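Local coordinates for protein PATF (Prochloron didemni, PDB 4BG2) that probably acts as a prenyltransferase-family protein in the making of patellamides, cyanobactin natural products, at residues I140-D145 and D172-G177. Sequence-based numbering, arbitrary orientation.
Sequences IKPEED and DTMVIG
I140 N donates to M174 O across 3.0 Å, a nearly straight bond (164°) that reaches the oxygen 26° off the carbonyl plane. I140 lays its side chain over the backbone of 173-175, its end against the I176 side chain: with CG1 turned beside its backbone N (chi1 -60°) and the chain extended beyond, CD1 arrives 3.7 Å from T173 O, 3.9 Å from I176 CD1 and 4.1 Å from T173 CG2. Cutting this side chain back to an alanine would probably leave T173 CG2 and I176 CD1 without their shared apolar partner and open a gap over the T173 carbonyl. Nearer solvent, P142, second residue of a type I turn from K141 to E144, sets its ring CG 4.1 Å from the selenium of selenomethionine M174, whose chain bends at its last torsion. Further out, T173 OG1 bonds L169 O in the preceding helix, and I176 continues the pairing with I138. Helix 147-157 adds L149 against I140 and A153 against I176. The contact illustrates how a sheet ladder closes where one strand leaves and the next enters: antiparallel neighbours 133-140 and 173-181, linked through two helices, in a ten-stranded, helix-ringed barrel consistent with the ABBA prenyltransferase fold.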
ATOM      1  N   ILE A 140      -3.309  -5.065 -10.360  1.00 31.75           N
ATOM      2  CA  ILE A 140      -3.352  -5.742 -11.638  1.00 34.96           C
ATOM      3  C   ILE A 140      -4.123  -7.039 -11.469  1.00 36.34           C
ATOM      4  O   ILE A 140      -4.076  -7.637 -10.399  1.00 34.92           O
ATOM      5  CB  ILE A 140      -1.910  -6.027 -12.110  1.00 36.89           C
ATOM      6  CG1 ILE A 140      -1.140  -4.710 -12.253  1.00 38.16           C
ATOM      7  CG2 ILE A 140      -1.892  -6.784 -13.421  1.00 38.74           C
ATOM      8  CD1 ILE A 140       0.361  -4.885 -12.259  1.00 39.95           C
ATOM      9  N   LYS A 141      -4.837  -7.467 -12.516  1.00 37.84           N
ATOM     10  CA  LYS A 141      -5.594  -8.719 -12.464  1.00 40.38           C
ATOM     11  C   LYS A 141      -4.601  -9.865 -12.385  1.00 41.45           C
ATOM     12  O   LYS A 141      -3.694  -9.939 -13.210  1.00 42.39           O
ATOM     13  CB  LYS A 141      -6.503  -8.866 -13.685  1.00 41.74           C
ATOM     14  CG  LYS A 141      -7.647  -7.869 -13.705  1.00 41.53           C
ATOM     15  CD  LYS A 141      -8.634  -8.161 -14.819  1.00 43.30           C
ATOM     16  CE  LYS A 141      -9.742  -7.127 -14.846  1.00 42.46           C
ATOM     17  NZ  LYS A 141     -10.532  -7.208 -16.108  1.00 45.31           N
ATOM     18  N   PRO A 142      -4.744 -10.745 -11.379  1.00 43.95           N
ATOM     19  CA  PRO A 142      -3.780 -11.847 -11.202  1.00 46.06           C
ATOM     20  C   PRO A 142      -3.675 -12.835 -12.344  1.00 50.24           C
ATOM     21  O   PRO A 142      -2.596 -13.387 -12.550  1.00 52.07           O
ATOM     22  CB  PRO A 142      -4.298 -12.561  -9.958  1.00 46.14           C
ATOM     23  CG  PRO A 142      -4.930 -11.475  -9.174  1.00 44.40           C
ATOM     24  CD  PRO A 142      -5.614 -10.620 -10.205  1.00 43.91           C
ATOM     25  N   GLU A 143      -4.776 -13.070 -13.066  1.00 53.42           N
ATOM     26  CA  GLU A 143      -4.835 -14.128 -14.082  1.00 59.22           C
ATOM     27  C   GLU A 143      -4.631 -13.642 -15.514  1.00 58.78           C
ATOM     28  O   GLU A 143      -4.919 -14.364 -16.462  1.00 62.55           O
ATOM     29  CB  GLU A 143      -6.165 -14.890 -13.977  1.00 62.77           C
ATOM     30  CG  GLU A 143      -6.221 -15.793 -12.760  1.00 65.55           C
ATOM     31  CD  GLU A 143      -5.289 -16.988 -12.896  1.00 69.56           C
ATOM     32  OE1 GLU A 143      -5.539 -17.843 -13.787  1.00 68.25           O
ATOM     33  OE2 GLU A 143      -4.303 -17.060 -12.112  1.00 70.07           O
ATOM     34  N   GLU A 144      -4.118 -12.430 -15.673  1.00 56.31           N
ATOM     35  CA  GLU A 144      -3.769 -11.930 -16.993  1.00 55.62           C
ATOM     36  C   GLU A 144      -2.249 -11.968 -17.150  1.00 53.48           C
ATOM     37  O   GLU A 144      -1.518 -11.904 -16.153  1.00 54.17           O
ATOM     38  CB  GLU A 144      -4.288 -10.498 -17.172  1.00 54.26           C
ATOM     39  CG  GLU A 144      -5.797 -10.347 -17.049  1.00 55.29           C
ATOM     40  CD  GLU A 144      -6.569 -10.852 -18.259  1.00 61.26           C
ATOM     41  OE1 GLU A 144      -5.977 -11.083 -19.336  1.00 63.90           O
ATOM     42  OE2 GLU A 144      -7.797 -11.031 -18.137  1.00 66.16           O
ATOM     43  N   ASP A 145      -1.786 -12.083 -18.393  1.00 51.81           N
ATOM     44  CA  ASP A 145      -0.382 -11.876 -18.726  1.00 51.77           C
ATOM     45  C   ASP A 145      -0.186 -10.365 -18.782  1.00 49.51           C
ATOM     46  O   ASP A 145      -0.741  -9.698 -19.657  1.00 47.90           O
ATOM     47  CB  ASP A 145      -0.018 -12.531 -20.066  1.00 56.11           C
ATOM     48  CG  ASP A 145       1.374 -12.136 -20.563  1.00 58.13           C
ATOM     49  OD1 ASP A 145       2.238 -11.759 -19.739  1.00 57.50           O
ATOM     50  OD2 ASP A 145       1.609 -12.214 -21.789  1.00 61.26           O
ATOM     51  N   ASP A 172       5.709 -11.533 -12.381  1.00 37.10           N
ATOM     52  CA  ASP A 172       4.893 -11.670 -11.157  1.00 34.33           C
ATOM     53  C   ASP A 172       4.406 -10.358 -10.512  1.00 32.47           C
ATOM     54  O   ASP A 172       3.744 -10.392  -9.467  1.00 30.23           O
ATOM     55  CB  ASP A 172       5.653 -12.506 -10.126  1.00 34.07           C
ATOM     56  CG  ASP A 172       5.785 -13.985 -10.543  1.00 37.36           C
ATOM     57  OD1 ASP A 172       5.130 -14.422 -11.532  1.00 38.52           O
ATOM     58  OD2 ASP A 172       6.543 -14.712  -9.870  1.00 37.20           O
ATOM     59  N   THR A 173       4.715  -9.215 -11.131  1.00 32.98           N
ATOM     60  CA  THR A 173       4.263  -7.913 -10.610  1.00 30.38           C
ATOM     61  C   THR A 173       2.751  -7.903 -10.615  1.00 29.44           C
ATOM     62  O   THR A 173       2.114  -8.059 -11.649  1.00 29.18           O
ATOM     63  CB  THR A 173       4.857  -6.727 -11.406  1.00 31.22           C
ATOM     64  OG1 THR A 173       6.244  -6.635 -11.111  1.00 30.83           O
ATOM     65  CG2 THR A 173       4.215  -5.393 -11.034  1.00 31.26           C
HETATM   66  N   MSE A 174       2.177  -7.747  -9.432  1.00 29.24           N
HETATM   67  CA  MSE A 174       0.727  -7.688  -9.280  1.00 32.07           C
HETATM   68  C   MSE A 174       0.260  -6.338  -8.764  1.00 28.19           C
HETATM   69  O   MSE A 174      -0.904  -6.027  -8.853  1.00 27.39           O
HETATM   70  CB  MSE A 174       0.309  -8.774  -8.297  1.00 33.70           C
HETATM   71  CG  MSE A 174      -0.972  -9.483  -8.700  1.00 42.74           C
HETATM   72 SE   MSE A 174      -1.248 -10.921  -7.347  1.00 50.24          SE
HETATM   73  CE  MSE A 174      -1.914  -9.731  -5.920  1.00 46.91           C
ATOM     74  N   VAL A 175       1.167  -5.556  -8.204  1.00 27.95           N
ATOM     75  CA  VAL A 175       0.859  -4.212  -7.746  1.00 27.04           C
ATOM     76  C   VAL A 175       1.988  -3.285  -8.211  1.00 25.81           C
ATOM     77  O   VAL A 175       3.163  -3.638  -8.152  1.00 25.15           O
ATOM     78  CB  VAL A 175       0.773  -4.108  -6.191  1.00 27.85           C
ATOM     79  CG1 VAL A 175       0.150  -2.790  -5.787  1.00 27.55           C
ATOM     80  CG2 VAL A 175      -0.010  -5.245  -5.572  1.00 30.12           C
ATOM     81  N   ILE A 176       1.622  -2.079  -8.619  1.00 25.75           N
ATOM     82  CA  ILE A 176       2.583  -1.022  -8.904  1.00 25.56           C
ATOM     83  C   ILE A 176       2.250   0.198  -8.047  1.00 25.40           C
ATOM     84  O   ILE A 176       1.120   0.678  -8.043  1.00 26.43           O
ATOM     85  CB  ILE A 176       2.569  -0.643 -10.391  1.00 28.07           C
ATOM     86  CG1 ILE A 176       2.919  -1.863 -11.243  1.00 29.44           C
ATOM     87  CG2 ILE A 176       3.544   0.500 -10.651  1.00 27.76           C
ATOM     88  CD1 ILE A 176       2.514  -1.718 -12.700  1.00 33.30           C
ATOM     89  N   GLY A 177       3.243   0.667  -7.291  1.00 25.08           N
ATOM     90  CA  GLY A 177       3.113   1.819  -6.404  1.00 24.35           C
ATOM     91  C   GLY A 177       3.753   3.063  -7.000  1.00 24.21           C
ATOM     92  O   GLY A 177       4.809   2.988  -7.620  1.00 24.22           O
TER